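Local coordinates for protein mRNA-decapping enzyme subunit 1 (Saccharomyces cerevisiae, PDB 1Q67) that removes the 7-methylguanine cap from mRNA as part of the DCP1-DCP2 decapping complex, and so exposes the transcript to 5' to 3' decay, at residues K33-Y47 with K58-D71. Numbering follows the deposited sequence.
Sequences KIKQLLFHTPHASLY and KLEYQGVLAIYLRD
Leu38 N and Phe39 N both donate to Ile67 O, at 2.8 and 3.0 Å, a classic beta bulge in the antiparallel ladder from Ile34–Arg70 to Tyr47–Lys58; such bulges let the pairing absorb extra residues. In a second classic bulge Lys35 and Gln36 share Leu69 O, the Gln36 bond being weak. A further slip accompanies the corner at Pro42 and Gly63, where strands 34-41 and 64-70 of one sheet pass into the hairpin 43-50/55-59 of the other, a bend in keeping with the PH-like β-sandwich of the Dcp1 family.

Among the apolar contacts, Ile34 crosses Tyr68 at about a right angle, its CG1 3.6 Å from CD1 of the ring, while Tyr68 OH bonds to Asp31. On the opposite face Ala44 CB meets Leu65 CB, and Phe39, Leu65 and Ile67 pack against helix 208-223. Leu46 CD2 reaches both Leu59 CD1 and Tyr61 CD1.

Polar and aromatic contacts combine at Lys58. Its CD lies over one face of Tyr47, 4.0 Å from the ring centroid, and a bend at chi2 (56°) helps bring NZ to the neighbouring strand 43-47, 3.2 Å from Leu46 O; its approach to Ser45 OG is doubtfully short. Leu59 N approaches that carbonyl from the other face of its plane. An alanine here would probably cost Leu46 O its second donor, the bond from Leu59 N remaining, and strip the aliphatic cover from that face of Tyr47.

At the far end Lys33 CB sits 3.5 Å above the Arg70 guanidinium, which Asp31 and Asp136 bind. Lys35, salt-bridged to Asp228, reaches Asp71 OD2 through a water.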
loop_
_atom_site.group_PDB
_atom_site.type_symbol
_atom_site.label_atom_id
_atom_site.label_comp_id
_atom_site.label_asym_id
_atom_site.label_seq_id
_atom_site.Cartn_x
_atom_site.Cartn_y
_atom_site.Cartn_z
ATOM N N LYS B 33 12.952 -19.864 -10.166
ATOM C CA LYS B 33 13.240 -20.889 -9.166
ATOM C C LYS B 33 12.076 -21.358 -8.294
ATOM O O LYS B 33 12.159 -22.438 -7.719
ATOM C CB LYS B 33 14.374 -20.434 -8.241
ATOM C CG LYS B 33 15.769 -20.919 -8.625
ATOM C CD LYS B 33 16.277 -20.268 -9.888
ATOM C CE LYS B 33 17.753 -20.600 -10.118
ATOM N NZ LYS B 33 18.633 -20.082 -9.026
ATOM N N ILE B 34 11.001 -20.580 -8.181
ATOM C CA ILE B 34 9.906 -21.020 -7.326
ATOM C C ILE B 34 9.579 -22.481 -7.591
ATOM O O ILE B 34 9.427 -22.899 -8.737
ATOM C CB ILE B 34 8.616 -20.169 -7.497
ATOM C CG1 ILE B 34 7.538 -20.679 -6.532
ATOM C CG2 ILE B 34 8.106 -20.247 -8.934
ATOM C CD1 ILE B 34 6.323 -19.752 -6.376
ATOM N N LYS B 35 9.475 -23.255 -6.517
ATOM C CA LYS B 35 9.181 -24.677 -6.620
ATOM C C LYS B 35 7.904 -25.026 -5.876
ATOM O O LYS B 35 7.180 -25.932 -6.268
ATOM C CB LYS B 35 10.351 -25.487 -6.048
ATOM C CG LYS B 35 10.095 -26.990 -5.944
ATOM C CD LYS B 35 11.316 -27.708 -5.368
ATOM C CE LYS B 35 11.066 -29.200 -5.197
ATOM N NZ LYS B 35 12.300 -29.909 -4.747
ATOM N N GLN B 36 7.635 -24.306 -4.796
ATOM C CA GLN B 36 6.438 -24.554 -4.010
ATOM C C GLN B 36 5.991 -23.292 -3.272
ATOM O O GLN B 36 6.781 -22.648 -2.583
ATOM C CB GLN B 36 6.697 -25.693 -3.011
ATOM C CG GLN B 36 5.491 -26.083 -2.167
ATOM C CD GLN B 36 5.818 -27.158 -1.119
ATOM O OE1 GLN B 36 6.943 -27.235 -0.613
ATOM N NE2 GLN B 36 4.824 -27.976 -0.777
ATOM N N LEU B 37 4.720 -22.936 -3.433
ATOM C CA LEU B 37 4.162 -21.766 -2.765
ATOM C C LEU B 37 3.883 -22.196 -1.327
ATOM O O LEU B 37 3.258 -23.224 -1.101
ATOM C CB LEU B 37 2.858 -21.337 -3.453
ATOM C CG LEU B 37 2.067 -20.171 -2.850
ATOM C CD1 LEU B 37 2.895 -18.896 -2.917
ATOM C CD2 LEU B 37 0.745 -19.993 -3.626
ATOM N N LEU B 38 4.334 -21.412 -0.354
ATOM C CA LEU B 38 4.132 -21.789 1.045
ATOM C C LEU B 38 3.103 -20.938 1.761
ATOM O O LEU B 38 2.462 -21.387 2.708
ATOM C CB LEU B 38 5.456 -21.693 1.815
ATOM C CG LEU B 38 6.633 -22.505 1.276
ATOM C CD1 LEU B 38 7.862 -22.237 2.138
ATOM C CD2 LEU B 38 6.282 -24.006 1.282
ATOM N N PHE B 39 2.944 -19.705 1.304
ATOM C CA PHE B 39 2.021 -18.793 1.956
ATOM C C PHE B 39 1.719 -17.597 1.071
ATOM O O PHE B 39 2.589 -17.122 0.338
ATOM C CB PHE B 39 2.654 -18.297 3.263
ATOM C CG PHE B 39 1.888 -17.200 3.940
ATOM C CD1 PHE B 39 0.889 -17.496 4.861
ATOM C CD2 PHE B 39 2.136 -15.869 3.625
ATOM C CE1 PHE B 39 0.149 -16.478 5.464
ATOM C CE2 PHE B 39 1.403 -14.845 4.219
ATOM C CZ PHE B 39 0.403 -15.152 5.139
ATOM N N HIS B 40 0.483 -17.123 1.146
ATOM C CA HIS B 40 0.080 -15.944 0.406
ATOM C C HIS B 40 -1.064 -15.275 1.143
ATOM O O HIS B 40 -1.885 -15.938 1.769
ATOM C CB HIS B 40 -0.339 -16.280 -1.036
ATOM C CG HIS B 40 -1.588 -17.100 -1.142
ATOM N ND1 HIS B 40 -1.582 -18.478 -1.087
ATOM C CD2 HIS B 40 -2.883 -16.736 -1.299
ATOM C CE1 HIS B 40 -2.819 -18.927 -1.206
ATOM N NE2 HIS B 40 -3.627 -17.891 -1.336
ATOM N N THR B 41 -1.085 -13.950 1.097
ATOM C CA THR B 41 -2.138 -13.178 1.733
ATOM C C THR B 41 -2.454 -12.115 0.685
ATOM O O THR B 41 -1.554 -11.631 -0.002
ATOM C CB THR B 41 -1.660 -12.556 3.079
ATOM O OG1 THR B 41 -2.788 -12.025 3.786
ATOM C CG2 THR B 41 -0.645 -11.456 2.844
ATOM N N PRO B 42 -3.740 -11.748 0.542
ATOM C CA PRO B 42 -4.267 -10.761 -0.416
ATOM C C PRO B 42 -3.745 -9.332 -0.384
ATOM O O PRO B 42 -3.453 -8.748 -1.434
ATOM C CB PRO B 42 -5.782 -10.784 -0.154
ATOM C CG PRO B 42 -6.017 -12.090 0.551
ATOM C CD PRO B 42 -4.814 -12.238 1.423
ATOM N N HIS B 43 -3.640 -8.760 0.809
ATOM C CA HIS B 43 -3.220 -7.371 0.925
ATOM C C HIS B 43 -2.120 -7.108 1.946
ATOM O O HIS B 43 -2.296 -7.351 3.140
ATOM C CB HIS B 43 -4.449 -6.525 1.262
ATOM C CG HIS B 43 -5.651 -6.862 0.432
ATOM N ND1 HIS B 43 -5.743 -6.548 -0.908
ATOM C CD2 HIS B 43 -6.780 -7.547 0.736
ATOM C CE1 HIS B 43 -6.875 -7.025 -1.394
ATOM N NE2 HIS B 43 -7.524 -7.636 -0.418
ATOM N N ALA B 44 -0.993 -6.594 1.466
ATOM C CA ALA B 44 0.144 -6.277 2.321
ATOM C C ALA B 44 0.799 -5.018 1.784
ATOM O O ALA B 44 0.941 -4.858 0.577
ATOM C CB ALA B 44 1.139 -7.428 2.323
ATOM N N SER B 45 1.193 -4.125 2.681
ATOM C CA SER B 45 1.819 -2.875 2.277
ATOM C C SER B 45 3.227 -2.812 2.878
ATOM O O SER B 45 3.424 -3.125 4.053
ATOM C CB SER B 45 0.963 -1.693 2.751
ATOM O OG SER B 45 1.464 -0.475 2.233
ATOM N N LEU B 46 4.192 -2.392 2.067
ATOM C CA LEU B 46 5.589 -2.345 2.475
ATOM C C LEU B 46 6.158 -0.990 2.923
ATOM O O LEU B 46 5.954 0.038 2.274
ATOM C CB LEU B 46 6.456 -2.891 1.327
ATOM C CG LEU B 46 7.929 -3.151 1.654
ATOM C CD1 LEU B 46 8.014 -4.331 2.631
ATOM C CD2 LEU B 46 8.706 -3.468 0.394
ATOM N N TYR B 47 6.882 -1.016 4.042
ATOM C CA TYR B 47 7.542 0.165 4.590
ATOM C C TYR B 47 8.987 -0.202 4.907
ATOM O O TYR B 47 9.310 -1.371 5.120
ATOM C CB TYR B 47 6.901 0.634 5.898
ATOM C CG TYR B 47 5.462 1.065 5.808
ATOM C CD1 TYR B 47 4.437 0.124 5.708
ATOM C CD2 TYR B 47 5.119 2.415 5.854
ATOM C CE1 TYR B 47 3.107 0.518 5.663
ATOM C CE2 TYR B 47 3.793 2.820 5.811
ATOM C CZ TYR B 47 2.793 1.869 5.717
ATOM O OH TYR B 47 1.474 2.264 5.696
ATOM N N LYS B 58 7.222 4.915 3.745
ATOM C CA LYS B 58 6.344 4.096 2.921
ATOM C C LYS B 58 7.011 3.839 1.579
ATOM O O LYS B 58 7.487 4.773 0.930
ATOM C CB LYS B 58 5.006 4.818 2.713
ATOM C CG LYS B 58 4.086 4.179 1.682
ATOM C CD LYS B 58 3.790 2.716 1.992
ATOM C CE LYS B 58 3.023 2.084 0.833
ATOM N NZ LYS B 58 3.146 0.604 0.752
ATOM N N LEU B 59 7.076 2.577 1.169
ATOM C CA LEU B 59 7.666 2.248 -0.124
ATOM C C LEU B 59 6.536 1.997 -1.121
ATOM O O LEU B 59 5.407 1.705 -0.722
ATOM C CB LEU B 59 8.555 1.004 -0.026
ATOM C CG LEU B 59 9.768 1.080 0.905
ATOM C CD1 LEU B 59 10.615 -0.171 0.715
ATOM C CD2 LEU B 59 10.588 2.335 0.599
ATOM N N GLU B 60 6.846 2.089 -2.409
ATOM C CA GLU B 60 5.839 1.909 -3.454
ATOM C C GLU B 60 5.408 0.473 -3.737
ATOM O O GLU B 60 5.298 0.077 -4.894
ATOM C CB GLU B 60 6.322 2.550 -4.763
ATOM C CG GLU B 60 6.621 4.039 -4.659
ATOM C CD GLU B 60 6.660 4.737 -6.019
ATOM O OE1 GLU B 60 7.371 4.248 -6.934
ATOM O OE2 GLU B 60 5.979 5.781 -6.165
ATOM N N TYR B 61 5.170 -0.316 -2.700
ATOM C CA TYR B 61 4.743 -1.692 -2.918
ATOM C C TYR B 61 3.624 -2.087 -1.976
ATOM O O TYR B 61 3.737 -1.915 -0.758
ATOM C CB TYR B 61 5.913 -2.666 -2.747
ATOM C CG TYR B 61 7.079 -2.393 -3.668
ATOM C CD1 TYR B 61 8.167 -1.643 -3.231
ATOM C CD2 TYR B 61 7.085 -2.867 -4.982
ATOM C CE1 TYR B 61 9.238 -1.363 -4.072
ATOM C CE2 TYR B 61 8.152 -2.593 -5.844
ATOM C CZ TYR B 61 9.225 -1.837 -5.376
ATOM O OH TYR B 61 10.286 -1.545 -6.194
ATOM N N GLN B 62 2.541 -2.596 -2.559
ATOM C CA GLN B 62 1.357 -3.055 -1.820
ATOM C C GLN B 62 0.656 -4.029 -2.751
ATOM O O GLN B 62 0.560 -3.779 -3.952
ATOM C CB GLN B 62 0.351 -1.931 -1.547
ATOM C CG GLN B 62 0.919 -0.580 -1.222
ATOM C CD GLN B 62 1.700 0.012 -2.366
ATOM O OE1 GLN B 62 1.366 -0.183 -3.537
ATOM N NE2 GLN B 62 2.741 0.749 -2.036
ATOM N N GLY B 63 0.138 -5.114 -2.199
ATOM C CA GLY B 63 -0.542 -6.092 -3.023
ATOM C C GLY B 63 -0.449 -7.480 -2.433
ATOM O O GLY B 63 -0.402 -7.640 -1.216
ATOM N N VAL B 64 -0.420 -8.487 -3.296
ATOM C CA VAL B 64 -0.336 -9.863 -2.846
ATOM C C VAL B 64 1.068 -10.181 -2.331
ATOM O O VAL B 64 2.071 -9.901 -2.998
ATOM C CB VAL B 64 -0.692 -10.845 -3.979
ATOM C CG1 VAL B 64 -0.643 -12.271 -3.454
ATOM C CG2 VAL B 64 -2.088 -10.545 -4.516
ATOM N N LEU B 65 1.123 -10.762 -1.137
ATOM C CA LEU B 65 2.381 -11.130 -0.510
ATOM C C LEU B 65 2.468 -12.646 -0.476
ATOM O O LEU B 65 1.541 -13.313 -0.021
ATOM C CB LEU B 65 2.451 -10.571 0.917
ATOM C CG LEU B 65 3.501 -11.132 1.893
ATOM C CD1 LEU B 65 4.904 -10.854 1.392
ATOM C CD2 LEU B 65 3.301 -10.483 3.253
ATOM N N ALA B 66 3.570 -13.194 -0.971
ATOM C CA ALA B 66 3.742 -14.636 -0.961
ATOM C C ALA B 66 5.137 -15.020 -0.492
ATOM O O ALA B 66 6.096 -14.279 -0.705
ATOM C CB ALA B 66 3.499 -15.216 -2.357
ATOM N N ILE B 67 5.223 -16.180 0.154
ATOM C CA ILE B 67 6.480 -16.738 0.625
ATOM C C ILE B 67 6.521 -18.114 -0.014
ATOM O O ILE B 67 5.563 -18.885 0.070
ATOM C CB ILE B 67 6.519 -16.843 2.147
ATOM C CG1 ILE B 67 6.586 -15.430 2.729
ATOM C CG2 ILE B 67 7.732 -17.667 2.589
ATOM C CD1 ILE B 67 6.378 -15.382 4.197
ATOM N N TYR B 68 7.627 -18.421 -0.671
ATOM C CA TYR B 68 7.710 -19.682 -1.377
ATOM C C TYR B 68 9.087 -20.320 -1.298
ATOM O O TYR B 68 10.082 -19.652 -1.024
ATOM C CB TYR B 68 7.342 -19.431 -2.839
ATOM C CG TYR B 68 8.202 -18.359 -3.461
ATOM C CD1 TYR B 68 9.334 -18.692 -4.200
ATOM C CD2 TYR B 68 7.900 -17.006 -3.292
ATOM C CE1 TYR B 68 10.139 -17.715 -4.764
ATOM C CE2 TYR B 68 8.711 -16.010 -3.848
ATOM C CZ TYR B 68 9.827 -16.382 -4.588
ATOM O OH TYR B 68 10.633 -15.428 -5.172
ATOM N N LEU B 69 9.118 -21.617 -1.561
ATOM C CA LEU B 69 10.347 -22.390 -1.541
ATOM C C LEU B 69 10.987 -22.327 -2.922
ATOM O O LEU B 69 10.302 -22.426 -3.943
ATOM C CB LEU B 69 10.043 -23.839 -1.157
ATOM C CG LEU B 69 11.264 -24.740 -0.928
ATOM C CD1 LEU B 69 10.944 -25.794 0.128
ATOM C CD2 LEU B 69 11.673 -25.383 -2.235
ATOM N N ARG B 70 12.299 -22.148 -2.949
ATOM C CA ARG B 70 13.017 -22.066 -4.206
ATOM C C ARG B 70 13.817 -23.343 -4.460
ATOM O O ARG B 70 14.243 -24.024 -3.526
ATOM C CB ARG B 70 13.940 -20.847 -4.191
ATOM C CG ARG B 70 13.197 -19.553 -3.886
ATOM C CD ARG B 70 14.107 -18.340 -3.869
ATOM N NE ARG B 70 14.462 -17.875 -5.203
ATOM C CZ ARG B 70 15.666 -18.000 -5.749
ATOM N NH1 ARG B 70 16.652 -18.586 -5.077
ATOM N NH2 ARG B 70 15.891 -17.517 -6.961
ATOM N N ASP B 71 14.004 -23.677 -5.729
ATOM C CA ASP B 71 14.759 -24.863 -6.085
ATOM C C ASP B 71 16.206 -24.461 -6.331
ATOM O O ASP B 71 16.539 -23.942 -7.393
ATOM C CB ASP B 71 14.189 -25.507 -7.349
ATOM C CG ASP B 71 14.754 -26.894 -7.600
ATOM O OD1 ASP B 71 15.982 -27.084 -7.432
ATOM O OD2 ASP B 71 13.972 -27.797 -7.975
HETATM O O HOH W 1 13.095 -30.518 -7.780
#